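Local coordinates for uncharacterized protein (Leptospirillum rubarum, PDB 3O2I) that is of unknown function but combines helices with a small antiparallel sheet, belongs to the DUF6840 family and pairs with a second copy of itself, at residues Tyr50-Glu53 with Asp54-Tyr57; Ser68-Trp72 with His73-Leu77; Ser80-Val84 with Thr85-Phe89. One frame throughout, in Å; residues are numbered along the deposited sequence.

Contact 1: residues Tyr50-Glu53 with Asp54-Tyr57; sequences YWTE and DEFY
Thr52 and Glu55 exchange hydrogen bonds where the loop turns into helix 53-63. Glu55 N donates to Thr52 OG1 at 3.0 Å, and the bond is nearly straight at 169°. In return Thr52 N donates to Glu55 OE1 at 2.9 Å, meeting the anti side of the carboxylate. Thr52 OG1 sits between its own backbone N and carbonyl carbon (chi1 81°), which aims it at the first turn. This reciprocal pair is a capping box, with Thr52 as the N-cap. The backbone takes over from there: Phe56 N bonds Thr52 O at 3.0 Å, and Tyr57 N bonds Glu53 O at 2.9 Å.

Side-chain packing flanks the bonds. The methyl Thr52 CG2 lies 3.2 Å from Glu55 OE1, beside the carboxylate oxygen that takes the Thr52 N bond. The rim of the Trp51 ring meets the Glu55 chain near the ring plane, CE3 to CB at 4.1 Å. Glu53 bends at chi2, and its CG touches Tyr57 CE1 at 3.8 Å.

Beyond the turn, Trp51 stacks on Phe89 and meets Tyr30 and His47 edge-to-face. Gln96 of the second subunit bonds both Trp51 O and Glu53 OE1, and Phe116 of that subunit stacks on Tyr57.

Contact 2: residues Ser68-Trp72 with His73-Leu77; sequences SASDW and HLQIL
Trp72 and Ile76 pack one turn apart at the start of helix 72-87, and this is the tight side of the contact. Ile76 CB lies over one face of the indole, 4.1 Å from the centroid of the six-membered ring of Trp72 and 17° off its normal. This is a CH-pi contact. Ile76 CG1 follows along the ring and reaches Trp72 CZ2 at 3.8 Å. Trp72 CG stands anti to the backbone N (chi1 -175°), which sends the indole forward along the helix, over Ile76. Gln75 adds its aliphatic part, with CG 3.8 Å from Trp72 CE3. Beneath these side chains, Ile76 N bonds Trp72 O in the carbonyl plane. Asp71 O is gripped twice, by Leu74 N and Gln75 N, which arrive from opposite faces of its plane.

The loop side is polar and looser; Gln75 is still buried, while Ser68, His73 and Leu74 face solvent. Gln75 is bent at chi2, and this swings its amide back over the loop. Gln75 NE2 donates to Ser68 O at 2.7 Å, with the acceptor in the amide plane. A second bond from Gln75 NE2 to Ser70 OG is weak at 3.5 Å. Asp71 holds the N-cap position, but its side chain makes no capping bond. Asp71 CB instead rests 3.7 Å from CD2 of His73. Ser68 OG is hydrogen-bonded to Glu78 OE1 of helix 72-87, about a turn beyond Gln75.

Trp72 NE1 donates to Val33 O of strand 28-35, and Ile76 touches Leu32 and Ser34 of that strand. Phe100 of the second subunit meets the indole edge-to-face, and Lys106 of that subunit bonds Ser68 O. The helix start is thus placed between its own sheet and the partner chain.

Contact 3: residues Ser80-Val84 with Thr85-Phe89; sequences SKYLV and TAHGF
Ala86 lies under the Tyr82 ring, with its methyl CB 3.7 Å from the ring centroid and 22° off the normal. This CH-pi contact is offset toward the rim, and Tyr82 CE1 is the ring atom nearest Ala86 CB, at 3.5 Å. With chi1 at 172°, CG points away from the backbone N of Tyr82, and this carries the ring forward above the next turn of helix 72-87. The His87 ring meets the Tyr82 ring obliquely, with centroids 5.9 Å apart and planes at 73°.

On another side of the helix Leu83 meets Phe89, which follows the helix in the chain. Leu83 CB touches Phe89 CD2 at 3.5 Å, and Leu83 O meets the edge of that ring in its plane. Gly88, with positive phi, is the first residue to leave helical backbone angles, and the chain then turns Phe89 back over Leu83. Leu83 O accepts from His87 N at 3.1 Å and only weakly from Phe89 N. Val84 CA makes a CA-H...O contact with Phe89 O at 3.2 Å. Leu59 of helix 53-63 packs against both Leu83 and Phe89.

Glu62 OE1 accepts from Tyr82 OH and is also hydrogen-bonded to His87 NE2. One carboxylate oxygen therefore ties both ring ends to helix 53-63, and its negative charge may favour a protonated His87.

Overall arrangement
From the N terminus, strands 28-35 and 41-47 come first, and contact 1 then ends the loop that leads into helix 53-63. Contact 2 closes the next loop, between that helix and helix 72-87. Contact 3 lies further along helix 72-87 and covers its exit toward strand 90-91. The three follow in series and none nests or crosses. Contacts 1 and 2 do not touch, with centres about 21 Å apart. Contacts 1 and 3 do touch, through Trp51 against Phe89 and His87, which joins the entry of one helix to the exit of the other. Contacts 1 and 2 also reach the second subunit, whereas contact 3 stays within its own chain.

Contact 1: residues Tyr50-Glu53 with Asp54-Tyr57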
loop_
_atom_site.group_PDB
_atom_site.type_symbol
_atom_site.label_atom_id
_atom_site.label_comp_id
_atom_site.label_asym_id
_atom_site.label_seq_id
_atom_site.Cartn_x
_atom_site.Cartn_y
_atom_site.Cartn_z
ATOM N N TYR B 50 -11.124 -4.023 -10.182
ATOM C CA TYR B 50 -10.843 -2.599 -10.134
ATOM C C TYR B 50 -12.134 -1.824 -9.923
ATOM O O TYR B 50 -13.125 -2.040 -10.621
ATOM C CB TYR B 50 -10.165 -2.132 -11.426
ATOM C CG TYR B 50 -10.084 -0.625 -11.558
ATOM C CD1 TYR B 50 -10.851 0.052 -12.501
ATOM C CD2 TYR B 50 -9.252 0.125 -10.720
ATOM C CE1 TYR B 50 -10.791 1.439 -12.616
ATOM C CE2 TYR B 50 -9.190 1.512 -10.821
ATOM C CZ TYR B 50 -9.956 2.163 -11.771
ATOM O OH TYR B 50 -9.888 3.537 -11.869
ATOM N N TRP B 51 -12.120 -0.935 -8.942
ATOM C CA TRP B 51 -13.231 -0.025 -8.719
ATOM C C TRP B 51 -12.724 1.353 -9.082
ATOM O O TRP B 51 -11.667 1.758 -8.599
ATOM C CB TRP B 51 -13.648 -0.029 -7.249
ATOM C CG TRP B 51 -14.100 -1.354 -6.709
ATOM C CD1 TRP B 51 -13.304 -2.392 -6.322
ATOM C CD2 TRP B 51 -15.454 -1.772 -6.469
ATOM N NE1 TRP B 51 -14.080 -3.438 -5.870
ATOM C CE2 TRP B 51 -15.400 -3.080 -5.947
ATOM C CE3 TRP B 51 -16.703 -1.171 -6.652
ATOM C CZ2 TRP B 51 -16.552 -3.800 -5.612
ATOM C CZ3 TRP B 51 -17.846 -1.886 -6.312
ATOM C CH2 TRP B 51 -17.761 -3.186 -5.798
ATOM N N THR B 52 -13.452 2.064 -9.941
ATOM C CA THR B 52 -13.130 3.459 -10.249
ATOM C C THR B 52 -13.133 4.279 -8.950
ATOM O O THR B 52 -13.659 3.831 -7.933
ATOM C CB THR B 52 -14.170 4.079 -11.199
ATOM O OG1 THR B 52 -15.308 4.475 -10.434
ATOM C CG2 THR B 52 -14.613 3.073 -12.280
ATOM N N GLU B 53 -12.551 5.473 -8.977
ATOM C CA GLU B 53 -12.528 6.309 -7.775
ATOM C C GLU B 53 -13.959 6.674 -7.341
ATOM O O GLU B 53 -14.293 6.631 -6.154
ATOM C CB GLU B 53 -11.674 7.573 -7.985
ATOM C CG GLU B 53 -11.222 8.279 -6.680
ATOM C CD GLU B 53 -10.040 7.581 -5.977
ATOM O OE1 GLU B 53 -9.596 6.508 -6.455
ATOM O OE2 GLU B 53 -9.550 8.117 -4.949
ATOM N N ASP B 54 -14.808 7.011 -8.302
ATOM C CA ASP B 54 -16.203 7.349 -7.989
ATOM C C ASP B 54 -16.972 6.184 -7.376
ATOM O O ASP B 54 -17.714 6.361 -6.413
ATOM C CB ASP B 54 -16.919 7.881 -9.223
ATOM C CG ASP B 54 -16.519 9.293 -9.542
ATOM O OD1 ASP B 54 -15.801 9.889 -8.713
ATOM O OD2 ASP B 54 -16.916 9.807 -10.607
ATOM N N GLU B 55 -16.777 4.990 -7.921
ATOM C CA GLU B 55 -17.385 3.791 -7.353
ATOM C C GLU B 55 -16.912 3.602 -5.911
ATOM O O GLU B 55 -17.702 3.287 -5.019
ATOM C CB GLU B 55 -17.029 2.564 -8.202
ATOM C CG GLU B 55 -17.843 2.436 -9.498
ATOM C CD GLU B 55 -17.363 1.282 -10.368
ATOM O OE1 GLU B 55 -16.144 0.982 -10.365
ATOM O OE2 GLU B 55 -18.204 0.676 -11.050
ATOM N N PHE B 56 -15.613 3.804 -5.699
ATOM C CA PHE B 56 -15.001 3.712 -4.372
ATOM C C PHE B 56 -15.667 4.661 -3.360
ATOM O O PHE B 56 -16.082 4.229 -2.284
ATOM C CB PHE B 56 -13.491 3.979 -4.488
ATOM C CG PHE B 56 -12.709 3.715 -3.228
ATOM C CD1 PHE B 56 -13.216 2.906 -2.230
ATOM C CD2 PHE B 56 -11.437 4.273 -3.059
ATOM C CE1 PHE B 56 -12.496 2.672 -1.070
ATOM C CE2 PHE B 56 -10.712 4.038 -1.912
ATOM C CZ PHE B 56 -11.236 3.234 -0.913
ATOM N N TYR B 57 -15.776 5.943 -3.709
ATOM C CA TYR B 57 -16.485 6.912 -2.863
ATOM C C TYR B 57 -17.937 6.504 -2.599
ATOM O O TYR B 57 -18.409 6.594 -1.469
ATOM C CB TYR B 57 -16.440 8.316 -3.469
ATOM C CG TYR B 57 -15.191 9.087 -3.112
ATOM C CD1 TYR B 57 -14.053 9.012 -3.907
ATOM C CD2 TYR B 57 -15.146 9.882 -1.976
ATOM C CE1 TYR B 57 -12.900 9.715 -3.578
ATOM C CE2 TYR B 57 -14.004 10.594 -1.642
ATOM C CZ TYR B 57 -12.884 10.504 -2.443
ATOM O OH TYR B 57 -11.747 11.203 -2.114
#

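Contact 2: residues Ser68-Trp72 with His73-Leu77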
loop_
_atom_site.group_PDB
_atom_site.type_symbol
_atom_site.label_atom_id
_atom_site.label_comp_id
_atom_site.label_asym_id
_atom_site.label_seq_id
_atom_site.Cartn_x
_atom_site.Cartn_y
_atom_site.Cartn_z
ATOM N N SER B 68 -23.002 3.446 12.799
ATOM C CA SER B 68 -23.302 4.474 13.788
ATOM C C SER B 68 -22.778 5.816 13.315
ATOM O O SER B 68 -22.043 5.881 12.333
ATOM C CB SER B 68 -22.659 4.124 15.133
ATOM O OG SER B 68 -21.276 4.441 15.138
ATOM N N ALA B 69 -23.149 6.879 14.023
ATOM C CA ALA B 69 -22.760 8.230 13.640
ATOM C C ALA B 69 -21.500 8.703 14.363
ATOM O O ALA B 69 -21.415 9.856 14.779
ATOM C CB ALA B 69 -23.918 9.201 13.895
ATOM N N SER B 70 -20.525 7.814 14.511
ATOM C CA SER B 70 -19.273 8.156 15.184
ATOM C C SER B 70 -18.390 9.085 14.348
ATOM O O SER B 70 -18.660 9.307 13.166
ATOM C CB SER B 70 -18.496 6.884 15.540
ATOM O OG SER B 70 -18.187 6.128 14.380
ATOM N N ASP B 71 -17.354 9.636 14.980
ATOM C CA ASP B 71 -16.332 10.415 14.289
ATOM C C ASP B 71 -15.436 9.481 13.463
ATOM O O ASP B 71 -15.352 8.283 13.738
ATOM C CB ASP B 71 -15.469 11.187 15.285
ATOM C CG ASP B 71 -16.257 12.195 16.089
ATOM O OD1 ASP B 71 -17.218 12.785 15.546
ATOM O OD2 ASP B 71 -15.896 12.407 17.265
ATOM N N TRP B 72 -14.754 10.034 12.465
ATOM C CA TRP B 72 -14.069 9.208 11.473
ATOM C C TRP B 72 -13.130 8.174 12.118
ATOM O O TRP B 72 -13.175 6.997 11.768
ATOM C CB TRP B 72 -13.372 10.087 10.414
ATOM C CG TRP B 72 -12.726 9.317 9.266
ATOM C CD1 TRP B 72 -11.397 9.300 8.938
ATOM C CD2 TRP B 72 -13.382 8.457 8.316
ATOM N NE1 TRP B 72 -11.188 8.484 7.848
ATOM C CE2 TRP B 72 -12.389 7.956 7.448
ATOM C CE3 TRP B 72 -14.711 8.063 8.119
ATOM C CZ2 TRP B 72 -12.686 7.080 6.398
ATOM C CZ3 TRP B 72 -15.003 7.195 7.080
ATOM C CH2 TRP B 72 -13.995 6.708 6.232
ATOM N N HIS B 73 -12.314 8.597 13.080
ATOM C CA HIS B 73 -11.386 7.679 13.741
ATOM C C HIS B 73 -12.050 6.381 14.227
ATOM O O HIS B 73 -11.378 5.361 14.402
ATOM C CB HIS B 73 -10.604 8.374 14.870
ATOM C CG HIS B 73 -11.416 8.654 16.097
ATOM N ND1 HIS B 73 -11.408 7.826 17.200
ATOM C CD2 HIS B 73 -12.248 9.678 16.402
ATOM C CE1 HIS B 73 -12.204 8.326 18.128
ATOM N NE2 HIS B 73 -12.726 9.449 17.670
ATOM N N LEU B 74 -13.366 6.414 14.430
ATOM C CA LEU B 74 -14.103 5.201 14.780
ATOM C C LEU B 74 -14.927 4.695 13.596
ATOM O O LEU B 74 -15.044 3.483 13.374
ATOM C CB LEU B 74 -15.010 5.434 15.994
ATOM C CG LEU B 74 -14.337 5.821 17.316
ATOM C CD1 LEU B 74 -15.370 6.159 18.392
ATOM C CD2 LEU B 74 -13.396 4.720 17.790
ATOM N N GLN B 75 -15.497 5.626 12.837
ATOM C CA GLN B 75 -16.318 5.268 11.684
ATOM C C GLN B 75 -15.525 4.492 10.634
ATOM O O GLN B 75 -16.063 3.600 9.982
ATOM C CB GLN B 75 -16.931 6.523 11.056
ATOM C CG GLN B 75 -17.689 6.267 9.763
ATOM C CD GLN B 75 -19.120 5.831 9.999
ATOM O OE1 GLN B 75 -19.780 5.305 9.100
ATOM N NE2 GLN B 75 -19.614 6.065 11.211
ATOM N N ILE B 76 -14.246 4.831 10.469
ATOM C CA ILE B 76 -13.409 4.162 9.476
ATOM C C ILE B 76 -13.448 2.659 9.687
ATOM O O ILE B 76 -13.546 1.896 8.731
ATOM C CB ILE B 76 -11.954 4.664 9.486
ATOM C CG1 ILE B 76 -11.189 4.090 8.288
ATOM C CG2 ILE B 76 -11.250 4.307 10.799
ATOM C CD1 ILE B 76 -9.793 4.684 8.107
ATOM N N LEU B 77 -13.401 2.247 10.950
ATOM C CA LEU B 77 -13.481 0.837 11.320
ATOM C C LEU B 77 -14.758 0.191 10.801
ATOM O O LEU B 77 -14.756 -0.972 10.386
ATOM C CB LEU B 77 -13.410 0.684 12.840
ATOM C CG LEU B 77 -12.125 1.173 13.502
ATOM C CD1 LEU B 77 -12.188 0.951 15.005
ATOM C CD2 LEU B 77 -10.901 0.471 12.892
#

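Contact 3: residues Ser80-Val84 with Thr85-Phe89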
loop_
_atom_site.group_PDB
_atom_site.type_symbol
_atom_site.label_atom_id
_atom_site.label_comp_id
_atom_site.label_asym_id
_atom_site.label_seq_id
_atom_site.Cartn_x
_atom_site.Cartn_y
_atom_site.Cartn_z
ATOM N N SER B 80 -14.794 -0.109 6.832
ATOM C CA SER B 80 -13.956 -1.265 6.516
ATOM C C SER B 80 -14.742 -2.569 6.663
ATOM O O SER B 80 -14.758 -3.404 5.750
ATOM C CB SER B 80 -12.722 -1.290 7.418
ATOM O OG SER B 80 -11.930 -2.449 7.174
ATOM N N LYS B 81 -15.397 -2.733 7.813
ATOM C CA LYS B 81 -16.185 -3.935 8.106
ATOM C C LYS B 81 -17.259 -4.207 7.059
ATOM O O LYS B 81 -17.565 -5.358 6.757
ATOM C CB LYS B 81 -16.849 -3.824 9.478
ATOM C CG LYS B 81 -15.938 -4.106 10.656
ATOM C CD LYS B 81 -16.739 -4.140 11.954
ATOM C CE LYS B 81 -17.765 -5.268 11.944
ATOM N NZ LYS B 81 -18.625 -5.270 13.170
ATOM N N TYR B 82 -17.823 -3.139 6.508
ATOM C CA TYR B 82 -18.907 -3.256 5.542
ATOM C C TYR B 82 -18.396 -3.646 4.158
ATOM O O TYR B 82 -18.972 -4.515 3.503
ATOM C CB TYR B 82 -19.734 -1.963 5.472
ATOM C CG TYR B 82 -20.743 -1.964 4.349
ATOM C CD1 TYR B 82 -21.973 -2.601 4.490
ATOM C CD2 TYR B 82 -20.462 -1.344 3.140
ATOM C CE1 TYR B 82 -22.897 -2.616 3.452
ATOM C CE2 TYR B 82 -21.372 -1.352 2.102
ATOM C CZ TYR B 82 -22.589 -1.991 2.259
ATOM O OH TYR B 82 -23.485 -1.999 1.215
ATOM N N LEU B 83 -17.323 -3.001 3.709
ATOM C CA LEU B 83 -16.690 -3.388 2.452
ATOM C C LEU B 83 -16.294 -4.860 2.465
ATOM O O LEU B 83 -16.455 -5.563 1.466
ATOM C CB LEU B 83 -15.464 -2.516 2.149
ATOM C CG LEU B 83 -15.757 -1.028 1.932
ATOM C CD1 LEU B 83 -14.495 -0.287 1.509
ATOM C CD2 LEU B 83 -16.848 -0.842 0.897
ATOM N N VAL B 84 -15.776 -5.328 3.596
ATOM C CA VAL B 84 -15.361 -6.726 3.707
ATOM C C VAL B 84 -16.555 -7.676 3.607
ATOM O O VAL B 84 -16.534 -8.627 2.826
ATOM C CB VAL B 84 -14.580 -7.006 5.015
ATOM C CG1 VAL B 84 -14.543 -8.508 5.305
ATOM C CG2 VAL B 84 -13.163 -6.447 4.922
ATOM N N THR B 85 -17.601 -7.400 4.382
ATOM C CA THR B 85 -18.767 -8.289 4.453
ATOM C C THR B 85 -19.688 -8.203 3.236
ATOM O O THR B 85 -20.192 -9.214 2.754
ATOM C CB THR B 85 -19.603 -8.002 5.709
ATOM O OG1 THR B 85 -18.841 -8.335 6.874
ATOM C CG2 THR B 85 -20.877 -8.825 5.699
ATOM N N ALA B 86 -19.888 -6.992 2.736
ATOM C CA ALA B 86 -20.869 -6.748 1.688
ATOM C C ALA B 86 -20.330 -6.831 0.262
ATOM O O ALA B 86 -21.086 -7.090 -0.668
ATOM C CB ALA B 86 -21.544 -5.402 1.912
ATOM N N HIS B 87 -19.036 -6.600 0.066
ATOM C CA HIS B 87 -18.537 -6.490 -1.300
ATOM C C HIS B 87 -17.267 -7.293 -1.610
ATOM O O HIS B 87 -16.698 -7.165 -2.695
ATOM C CB HIS B 87 -18.374 -5.019 -1.689
ATOM C CG HIS B 87 -19.671 -4.313 -1.927
ATOM N ND1 HIS B 87 -20.423 -4.505 -3.066
ATOM C CD2 HIS B 87 -20.352 -3.418 -1.174
ATOM C CE1 HIS B 87 -21.510 -3.757 -3.006
ATOM N NE2 HIS B 87 -21.493 -3.090 -1.866
ATOM N N GLY B 88 -16.837 -8.124 -0.668
ATOM C CA GLY B 88 -15.776 -9.081 -0.933
ATOM C C GLY B 88 -14.353 -8.556 -0.827
ATOM O O GLY B 88 -13.418 -9.200 -1.312
ATOM N N PHE B 89 -14.183 -7.394 -0.200
ATOM C CA PHE B 89 -12.852 -6.879 0.105
ATOM C C PHE B 89 -12.245 -7.727 1.219
ATOM O O PHE B 89 -12.950 -8.187 2.124
ATOM C CB PHE B 89 -12.919 -5.419 0.571
ATOM C CG PHE B 89 -13.297 -4.439 -0.509
ATOM C CD1 PHE B 89 -12.324 -3.733 -1.193
ATOM C CD2 PHE B 89 -14.632 -4.193 -0.811
ATOM C CE1 PHE B 89 -12.666 -2.824 -2.177
ATOM C CE2 PHE B 89 -14.984 -3.277 -1.799
ATOM C CZ PHE B 89 -14.009 -2.600 -2.487
#